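Local atomic coordinates of transketolase (Campylobacter jejuni, PDB entry 3L84), a protein that belongs to the transketolase family of thiamine diphosphate-dependent enzymes and is built as a two-chain assembly of three-domain subunits. Residues Gln7-Thr12 against Ile288-Ala293; Leu39-Tyr44 against His215-Ile220. All coordinates share one frame; numbering follows the deposited sequence. Where two conformers were deposited one is given.

Contact 1. Residues Gln7-Thr12 against Ile288-Ala293; sequences QEQANT and IRFESA. With GOL (glycerol), chain B.
Gln9 brings its amide nitrogen down onto one face of the Phe290 ring, and that meeting makes up most of the contact between helix 3-24 and helix 284-291. NE2 sits 3.4 Å above the ring plane, over its centre, with the amide turned 64° from the ring. CB and CG stay at the outer rim: CB of Gln9 meets CE2 of Phe290 at 3.6 Å, where the ring comes up under the root of the glutamine. The chain runs extended beyond CG (chi2 -177°), which carries the amide inward from that rim to a place above the middle.

Arg289 comes in from the position just before Phe290 with its aliphatic part: CG lies 3.3 Å from Gln9 NE2, and the amide and guanidinium planes stand nearly perpendicular, 87° apart. The arginine chain bends at chi2 and chi3, and its NH1 bonds to the hydroxyl of Tyr44, the same hydroxyl that Gln9 OE1 uses. A glycerol, probably from the crystallisation liquor, bridges the two helices: Gln9 NE2 donates to its O1 at 2.9 Å, and its O2 donates to the carbonyl O of Arg289, also at 2.9 Å.

Both ends of the buried amide therefore have polar partners, OE1 in Tyr44 and NE2 in what is probably a crystallisation additive. These two partners, together with Arg289 NH1 on the Tyr44 hydroxyl, are consistent with the modelled amide orientation, with its nitrogen end, not its oxygen, directed down at the aromatic face.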
ATOM      1  N   GLN A   7      16.495  19.934  33.380  1.00  9.48           N
ATOM      2  CA  GLN A   7      15.123  20.391  33.517  1.00  9.20           C
ATOM      3  C   GLN A   7      14.900  21.694  32.745  1.00  8.63           C
ATOM      4  O   GLN A   7      13.910  21.844  32.027  1.00  8.21           O
ATOM      5  CB  GLN A   7      14.801  20.623  34.981  1.00 10.37           C
ATOM      6  CG  GLN A   7      13.396  21.039  35.210  1.00 13.95           C
ATOM      7  CD  GLN A   7      13.129  21.272  36.689  1.00 19.72           C
ATOM      8  OE1 GLN A   7      12.496  22.269  37.070  1.00 24.91           O
ATOM      9  NE2 GLN A   7      13.630  20.362  37.536  1.00 18.04           N
ATOM     10  N   GLU A   8      15.843  22.622  32.862  1.00  9.13           N
ATOM     11  CA  GLU A   8      15.731  23.862  32.123  1.00  9.33           C
ATOM     12  C   GLU A   8      15.768  23.621  30.618  1.00  8.77           C
ATOM     13  O   GLU A   8      14.978  24.178  29.860  1.00  7.95           O
ATOM     14  CB  GLU A   8      16.804  24.865  32.536  1.00  9.00           C
ATOM     15  CG  GLU A   8      16.494  26.277  31.999  1.00  9.94           C
ATOM     16  CD  GLU A   8      17.620  27.281  32.148  1.00 13.15           C
ATOM     17  OE1 GLU A   8      18.554  27.236  31.309  1.00 13.96           O
ATOM     18  OE2 GLU A   8      17.550  28.138  33.062  1.00 13.70           O
ATOM     19  N   GLN A   9      16.681  22.751  30.165  1.00  8.43           N
ATOM     20  CA  GLN A   9      16.773  22.398  28.743  1.00  8.73           C
ATOM     21  C   GLN A   9      15.481  21.777  28.248  1.00  8.11           C
ATOM     22  O   GLN A   9      14.965  22.148  27.178  1.00  8.97           O
ATOM     23  CB  GLN A   9      17.977  21.476  28.500  1.00  8.26           C
ATOM     24  CG  GLN A   9      19.288  22.211  28.531  1.00 10.12           C
ATOM     25  CD  GLN A   9      20.438  21.271  28.219  1.00 10.37           C
ATOM     26  OE1 GLN A   9      20.854  20.486  29.078  1.00 11.47           O
ATOM     27  NE2 GLN A   9      20.895  21.287  26.971  1.00 11.58           N
ATOM     28  N   ALA A  10      14.940  20.830  28.998  1.00  8.13           N
ATOM     29  CA  ALA A  10      13.701  20.143  28.587  1.00  7.45           C
ATOM     30  C   ALA A  10      12.554  21.119  28.534  1.00  8.17           C
ATOM     31  O   ALA A  10      11.748  21.111  27.584  1.00  8.62           O
ATOM     32  CB  ALA A  10      13.395  18.974  29.519  1.00  8.39           C
ATOM     33  N   ASN A  11      12.444  21.988  29.531  1.00  8.87           N
ATOM     34  CA  ASN A  11      11.362  22.942  29.521  1.00  8.62           C
ATOM     35  C   ASN A  11      11.505  23.992  28.417  1.00  8.28           C
ATOM     36  O   ASN A  11      10.506  24.443  27.866  1.00  8.99           O
ATOM     37  CB  ASN A  11      11.197  23.560  30.919  1.00  8.92           C
ATOM     38  CG  ASN A  11      10.580  22.576  31.898  1.00 10.63           C
ATOM     39  OD1 ASN A  11       9.874  21.649  31.491  1.00 12.06           O
ATOM     40  ND2 ASN A  11      10.847  22.749  33.186  1.00 11.96           N
ATOM     41  N   THR A  12      12.741  24.334  28.061  1.00  8.44           N
ATOM     42  CA  THR A  12      12.991  25.222  26.921  1.00  8.39           C
ATOM     43  C   THR A  12      12.407  24.579  25.674  1.00  8.93           C
ATOM     44  O   THR A  12      11.700  25.229  24.898  1.00  8.69           O
ATOM     45  CB  THR A  12      14.484  25.522  26.751  1.00  8.52           C
ATOM     46  OG1 THR A  12      14.963  26.181  27.945  1.00  8.80           O
ATOM     47  CG2 THR A  12      14.728  26.446  25.547  1.00 10.09           C
ATOM     48  N   ILE A 288      23.393  28.345  26.015  1.00  9.42           N
ATOM     49  CA  ILE A 288      24.817  28.043  25.925  1.00 10.42           C
ATOM     50  C   ILE A 288      25.029  26.548  25.836  1.00  9.45           C
ATOM     51  O   ILE A 288      25.838  26.088  25.032  1.00  9.56           O
ATOM     52  CB  ILE A 288      25.564  28.605  27.152  1.00 10.68           C
ATOM     53  CG1 ILE A 288      25.500  30.126  27.168  1.00 11.75           C
ATOM     54  CG2 ILE A 288      27.031  28.156  27.198  1.00 10.90           C
ATOM     55  CD1 ILE A 288      25.859  30.672  28.508  1.00 14.59           C
ATOM     56  N   ARG A 289      24.336  25.786  26.664  1.00  8.59           N
ATOM     57  CA  ARG A 289      24.521  24.344  26.685  1.00  9.04           C
ATOM     58  C   ARG A 289      24.092  23.683  25.369  1.00  8.44           C
ATOM     59  O   ARG A 289      24.856  22.903  24.794  1.00  8.64           O
ATOM     60  CB  ARG A 289      23.798  23.736  27.876  1.00  8.42           C
ATOM     61  CG  ARG A 289      23.921  22.211  28.010  1.00 12.03           C
ATOM     62  CD  ARG A 289      25.357  21.680  28.100  1.00 12.88           C
ATOM     63  NE  ARG A 289      26.166  22.199  29.199  1.00 15.18           N
ATOM     64  CZ  ARG A 289      26.195  21.704  30.436  1.00 15.79           C
ATOM     65  NH1 ARG A 289      25.403  20.701  30.819  1.00 15.88           N
ATOM     66  NH2 ARG A 289      27.019  22.238  31.320  1.00 17.10           N
ATOM     67  N   PHE A 290      22.908  23.998  24.865  1.00  8.36           N
ATOM     68  CA  PHE A 290      22.492  23.467  23.565  1.00  8.37           C
ATOM     69  C   PHE A 290      23.436  23.922  22.437  1.00  9.05           C
ATOM     70  O   PHE A 290      23.788  23.110  21.575  1.00  9.42           O
ATOM     71  CB  PHE A 290      21.047  23.865  23.209  1.00  8.91           C
ATOM     72  CG  PHE A 290      19.965  22.994  23.814  1.00  8.99           C
ATOM     73  CD1 PHE A 290      19.866  21.647  23.492  1.00 10.24           C
ATOM     74  CD2 PHE A 290      19.010  23.541  24.655  1.00  9.24           C
ATOM     75  CE1 PHE A 290      18.819  20.859  24.005  1.00  9.60           C
ATOM     76  CE2 PHE A 290      17.987  22.784  25.136  1.00  9.75           C
ATOM     77  CZ  PHE A 290      17.900  21.441  24.820  1.00  9.98           C
ATOM     78  N   GLU A 291      23.871  25.182  22.422  1.00  9.29           N
ATOM     79  CA  GLU A 291      24.656  25.658  21.286  0.50 10.32           C
ATOM     80  C   GLU A 291      26.110  25.126  21.320  1.00 10.70           C
ATOM     81  O   GLU A 291      26.823  25.197  20.321  1.00 10.58           O
ATOM     82  CB  GLU A 291      24.572  27.199  21.127  0.50 10.77           C
ATOM     83  CG  GLU A 291      25.369  28.025  22.127  0.50 12.73           C
ATOM     84  CD  GLU A 291      25.074  29.552  22.099  0.50 15.23           C
ATOM     85  OE1 GLU A 291      24.141  30.014  21.392  0.50 17.01           O
ATOM     86  OE2 GLU A 291      25.767  30.305  22.820  0.50 14.01           O
ATOM     87  N   SER A 292      26.552  24.563  22.446  1.00  9.27           N
ATOM     88  CA  SER A 292      27.882  23.972  22.501  1.00  9.88           C
ATOM     89  C   SER A 292      27.997  22.785  21.546  1.00  8.89           C
ATOM     90  O   SER A 292      29.111  22.397  21.227  1.00  9.45           O
ATOM     91  CB  SER A 292      28.229  23.564  23.928  1.00 10.63           C
ATOM     92  OG  SER A 292      27.468  22.458  24.329  1.00 11.14           O
ATOM     93  N   ALA A 293      26.876  22.248  21.051  1.00  8.78           N
ATOM     94  CA  ALA A 293      26.909  21.258  19.960  1.00  8.95           C
ATOM     95  C   ALA A 293      27.724  21.724  18.760  1.00  8.58           C
ATOM     96  O   ALA A 293      28.307  20.901  18.026  1.00  8.38           O
ATOM     97  CB  ALA A 293      25.468  20.872  19.503  1.00  9.58           C
TER
HETATM   98  C1  GOL B2001      24.024  19.432  25.331  1.00 26.15           C
HETATM   99  O1  GOL B2001      22.652  19.766  25.299  1.00 20.85           O
HETATM  100  C2  GOL B2001      24.647  19.342  23.934  1.00 26.51           C
HETATM  101  O2  GOL B2001      24.430  20.534  23.198  1.00 26.61           O
HETATM  102  C3  GOL B2001      26.148  19.093  24.026  1.00 28.46           C
HETATM  103  O3  GOL B2001      26.394  17.954  24.844  1.00 32.10           O

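Contact 2. Residues Leu39-Tyr44 against His215-Ile220; sequences LSVLSY and HDYEEI
Val41 of helix 30-42 packs against Tyr217 and Ile220 in the first turn of helix 217-228, a helix-to-helix contact in the alpha/beta fold of the thiamine diphosphate-binding domain, where helices flank a parallel five-stranded sheet. Helix 217-228 follows strand 208-213, which lies at one edge of that sheet.

The tight part is wholly apolar and centres on Val41, whose two methyls divide the work. CG1, anti to the backbone N (chi1 -180°), lies against the branch methyl of Ile220, with Val41 CG1 and Ile220 CG2 3.8 Å apart; the same methyl also touches the root of the valine, Ile220 CG2 to Val41 CB being 3.7 Å. CG2 of Val41 takes the other direction and reaches the edge of the Tyr217 ring, near its plane, 3.8 Å from CD1. Tyr217 and Ile220, three positions apart, come out on the same face of the helix's first turn, and the valine touches both. Asn221 and Leu224, further along the same helix, continue the packing around Val41.

Tyr217 is the more open member of the trio. It shows the valine just one corner of its ring, while its hydroxyl goes on to a weak hydrogen bond with Asp37. Beyond it the helix turns towards solvent: Glu218 is exposed and directed away from Val41. Asp216, also directed away, has its work within its own helix, as the N-cap. Two conformers of Asp216 are modelled; in the one described, OD1 of Asp216 accepts from Glu219 N through its anti lone pair, at 2.9 Å and an N-H...O angle of 151°.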
ATOM      1  N   LEU A  39      14.678  13.928  24.767  1.00  8.68           N
ATOM      2  CA  LEU A  39      15.539  14.652  23.815  1.00  9.14           C
ATOM      3  C   LEU A  39      16.622  15.462  24.502  1.00  9.22           C
ATOM      4  O   LEU A  39      17.735  15.540  24.010  1.00  9.83           O
ATOM      5  CB  LEU A  39      14.683  15.485  22.851  1.00  9.70           C
ATOM      6  CG  LEU A  39      15.478  16.083  21.683  1.00  9.84           C
ATOM      7  CD1 LEU A  39      16.212  15.064  20.835  1.00 11.37           C
ATOM      8  CD2 LEU A  39      14.520  16.912  20.809  1.00 10.67           C
ATOM      9  N   SER A  40      16.305  16.052  25.645  1.00  8.83           N
ATOM     10  CA  SER A  40      17.316  16.774  26.387  0.50  9.02           C
ATOM     11  C   SER A  40      18.492  15.901  26.765  1.00  8.36           C
ATOM     12  O   SER A  40      19.641  16.284  26.591  1.00  8.93           O
ATOM     13  CB  SER A  40      16.677  17.384  27.609  0.50  9.29           C
ATOM     14  OG  SER A  40      15.767  18.360  27.170  0.50  8.64           O
ATOM     15  N   VAL A  41      18.217  14.700  27.275  1.00  7.52           N
ATOM     16  CA  VAL A  41      19.303  13.783  27.577  1.00  8.02           C
ATOM     17  C   VAL A  41      20.016  13.279  26.322  1.00  7.97           C
ATOM     18  O   VAL A  41      21.227  13.215  26.246  1.00  8.71           O
ATOM     19  CB  VAL A  41      18.803  12.594  28.395  1.00  8.23           C
ATOM     20  CG1 VAL A  41      19.936  11.655  28.705  1.00  8.67           C
ATOM     21  CG2 VAL A  41      18.166  13.083  29.708  1.00 10.20           C
ATOM     22  N   LEU A  42      19.233  12.938  25.303  1.00  8.08           N
ATOM     23  CA  LEU A  42      19.800  12.464  24.046  1.00  8.84           C
ATOM     24  C   LEU A  42      20.752  13.484  23.439  1.00  8.59           C
ATOM     25  O   LEU A  42      21.727  13.097  22.799  1.00  9.84           O
ATOM     26  CB  LEU A  42      18.672  12.105  23.051  1.00  9.03           C
ATOM     27  CG  LEU A  42      19.115  11.489  21.738  1.00  8.96           C
ATOM     28  CD1 LEU A  42      19.917  10.205  21.892  1.00  9.89           C
ATOM     29  CD2 LEU A  42      17.882  11.210  20.878  1.00 10.97           C
ATOM     30  N   SER A  43      20.506  14.778  23.625  1.00  9.02           N
ATOM     31  CA  SER A  43      21.405  15.803  23.092  1.00  9.68           C
ATOM     32  C   SER A  43      22.861  15.651  23.570  1.00 10.33           C
ATOM     33  O   SER A  43      23.784  16.094  22.881  1.00 11.53           O
ATOM     34  CB  SER A  43      20.908  17.219  23.403  1.00  9.48           C
ATOM     35  OG  SER A  43      21.099  17.568  24.764  1.00  9.70           O
ATOM     36  N   TYR A  44      23.075  15.036  24.731  1.00  9.18           N
ATOM     37  CA  TYR A  44      24.424  14.803  25.264  1.00  9.51           C
ATOM     38  C   TYR A  44      25.094  13.603  24.642  1.00 10.03           C
ATOM     39  O   TYR A  44      26.297  13.438  24.785  1.00 13.68           O
ATOM     40  CB  TYR A  44      24.360  14.619  26.788  1.00 10.61           C
ATOM     41  CG  TYR A  44      24.051  15.889  27.529  1.00  9.94           C
ATOM     42  CD1 TYR A  44      25.083  16.662  28.066  1.00  9.84           C
ATOM     43  CD2 TYR A  44      22.746  16.356  27.645  1.00  9.71           C
ATOM     44  CE1 TYR A  44      24.819  17.834  28.713  1.00 10.32           C
ATOM     45  CE2 TYR A  44      22.475  17.549  28.303  1.00 10.00           C
ATOM     46  CZ  TYR A  44      23.519  18.282  28.843  1.00  9.48           C
ATOM     47  OH  TYR A  44      23.270  19.458  29.503  1.00 11.40           O
ATOM     48  N   HIS A 215      10.487  10.363  31.940  1.00 10.18           N
ATOM     49  CA  HIS A 215      10.654  11.666  32.598  1.00 10.41           C
ATOM     50  C   HIS A 215      11.708  11.663  33.681  1.00 11.99           C
ATOM     51  O   HIS A 215      11.839  12.652  34.416  1.00 13.73           O
ATOM     52  CB  HIS A 215       9.312  12.183  33.139  1.00 10.23           C
ATOM     53  CG  HIS A 215       8.264  12.259  32.080  1.00  8.77           C
ATOM     54  ND1 HIS A 215       8.431  13.001  30.930  1.00  9.16           N
ATOM     55  CD2 HIS A 215       7.063  11.649  31.956  1.00 10.43           C
ATOM     56  CE1 HIS A 215       7.377  12.844  30.149  1.00  9.56           C
ATOM     57  NE2 HIS A 215       6.523  12.038  30.757  1.00 10.87           N
ATOM     58  N   ASP A 216      12.475  10.582  33.782  1.00 10.52           N
ATOM     59  CA  ASP A 216      13.527  10.499  34.778  0.50 10.92           C
ATOM     60  C   ASP A 216      14.870  10.578  34.086  1.00 10.53           C
ATOM     61  O   ASP A 216      15.287   9.671  33.376  1.00 10.12           O
ATOM     62  CB  ASP A 216      13.421   9.230  35.616  0.50 11.14           C
ATOM     63  CG  ASP A 216      14.393   9.224  36.787  0.50 11.68           C
ATOM     64  OD1 ASP A 216      15.542   8.789  36.607  0.50 13.34           O
ATOM     65  OD2 ASP A 216      14.012   9.673  37.888  0.50 13.52           O
ATOM     66  N   TYR A 217      15.566  11.692  34.299  1.00  9.85           N
ATOM     67  CA  TYR A 217      16.785  11.946  33.551  1.00 10.44           C
ATOM     68  C   TYR A 217      17.845  10.872  33.755  1.00 10.72           C
ATOM     69  O   TYR A 217      18.500  10.458  32.777  1.00 10.96           O
ATOM     70  CB  TYR A 217      17.369  13.322  33.893  1.00 10.29           C
ATOM     71  CG  TYR A 217      16.399  14.451  33.601  1.00  8.74           C
ATOM     72  CD1 TYR A 217      15.987  14.719  32.309  1.00  9.08           C
ATOM     73  CD2 TYR A 217      15.880  15.216  34.617  1.00  9.44           C
ATOM     74  CE1 TYR A 217      15.091  15.707  32.026  1.00  8.77           C
ATOM     75  CE2 TYR A 217      14.969  16.228  34.351  1.00  9.48           C
ATOM     76  CZ  TYR A 217      14.574  16.457  33.036  1.00  8.38           C
ATOM     77  OH  TYR A 217      13.641  17.421  32.758  1.00  8.86           O
ATOM     78  N   GLU A 218      17.990  10.409  34.994  1.00 11.27           N
ATOM     79  CA  GLU A 218      18.949   9.368  35.281  1.00 12.56           C
ATOM     80  C   GLU A 218      18.594   8.079  34.554  1.00 10.83           C
ATOM     81  O   GLU A 218      19.472   7.420  34.025  1.00 10.08           O
ATOM     82  CB  GLU A 218      19.069   9.164  36.801  1.00 13.19           C
ATOM     83  CG  GLU A 218      20.032   8.063  37.261  1.00 19.59           C
ATOM     84  CD  GLU A 218      20.194   7.960  38.785  1.00 27.16           C
ATOM     85  OE1 GLU A 218      19.276   8.360  39.549  1.00 31.26           O
ATOM     86  OE2 GLU A 218      21.261   7.455  39.228  1.00 32.41           O
ATOM     87  N   GLU A 219      17.328   7.693  34.548  1.00 10.54           N
ATOM     88  CA  GLU A 219      16.955   6.434  33.891  1.00  9.90           C
ATOM     89  C   GLU A 219      17.160   6.536  32.369  1.00 10.12           C
ATOM     90  O   GLU A 219      17.630   5.591  31.727  1.00 10.98           O
ATOM     91  CB  GLU A 219      15.485   6.092  34.144  1.00 10.82           C
ATOM     92  CG  GLU A 219      15.155   5.649  35.547  1.00 12.21           C
ATOM     93  CD  GLU A 219      13.703   5.213  35.691  1.00 15.48           C
ATOM     94  OE1 GLU A 219      13.202   4.472  34.792  1.00 10.84           O
ATOM     95  OE2 GLU A 219      13.063   5.583  36.719  1.00 18.19           O
ATOM     96  N   ILE A 220      16.862   7.698  31.793  1.00 10.32           N
ATOM     97  CA  ILE A 220      17.054   7.896  30.348  1.00 10.25           C
ATOM     98  C   ILE A 220      18.531   7.770  30.005  1.00  9.27           C
ATOM     99  O   ILE A 220      18.915   7.070  29.066  1.00  9.39           O
ATOM    100  CB  ILE A 220      16.550   9.264  29.874  1.00 10.63           C
ATOM    101  CG1 ILE A 220      15.052   9.438  30.134  1.00 11.22           C
ATOM    102  CG2 ILE A 220      16.865   9.458  28.385  1.00 10.33           C
ATOM    103  CD1 ILE A 220      14.550  10.905  30.193  1.00 10.05           C
TER

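In the fold
Contacts 1 and 2 lie about 12 Å apart between centres, on the same side of the chain's centre and within the thiamine diphosphate-binding domain. Helices 3-24 and 30-42 follow each other in the chain. Each pairs with a later partner, in nested order: 30-42 meets helix 217-228, inside the long loop that 3-24 closes with helix 284-291. Tyr44, from a segment of contact 2, joins the two contacts, and Ala10 CA packs 3.1 Å from Ser40 OG. Two successive helices from the start of the chain are thus gathered in one cluster with two that come more than 170 residues later, binding the start of the chain to later parts of this domain.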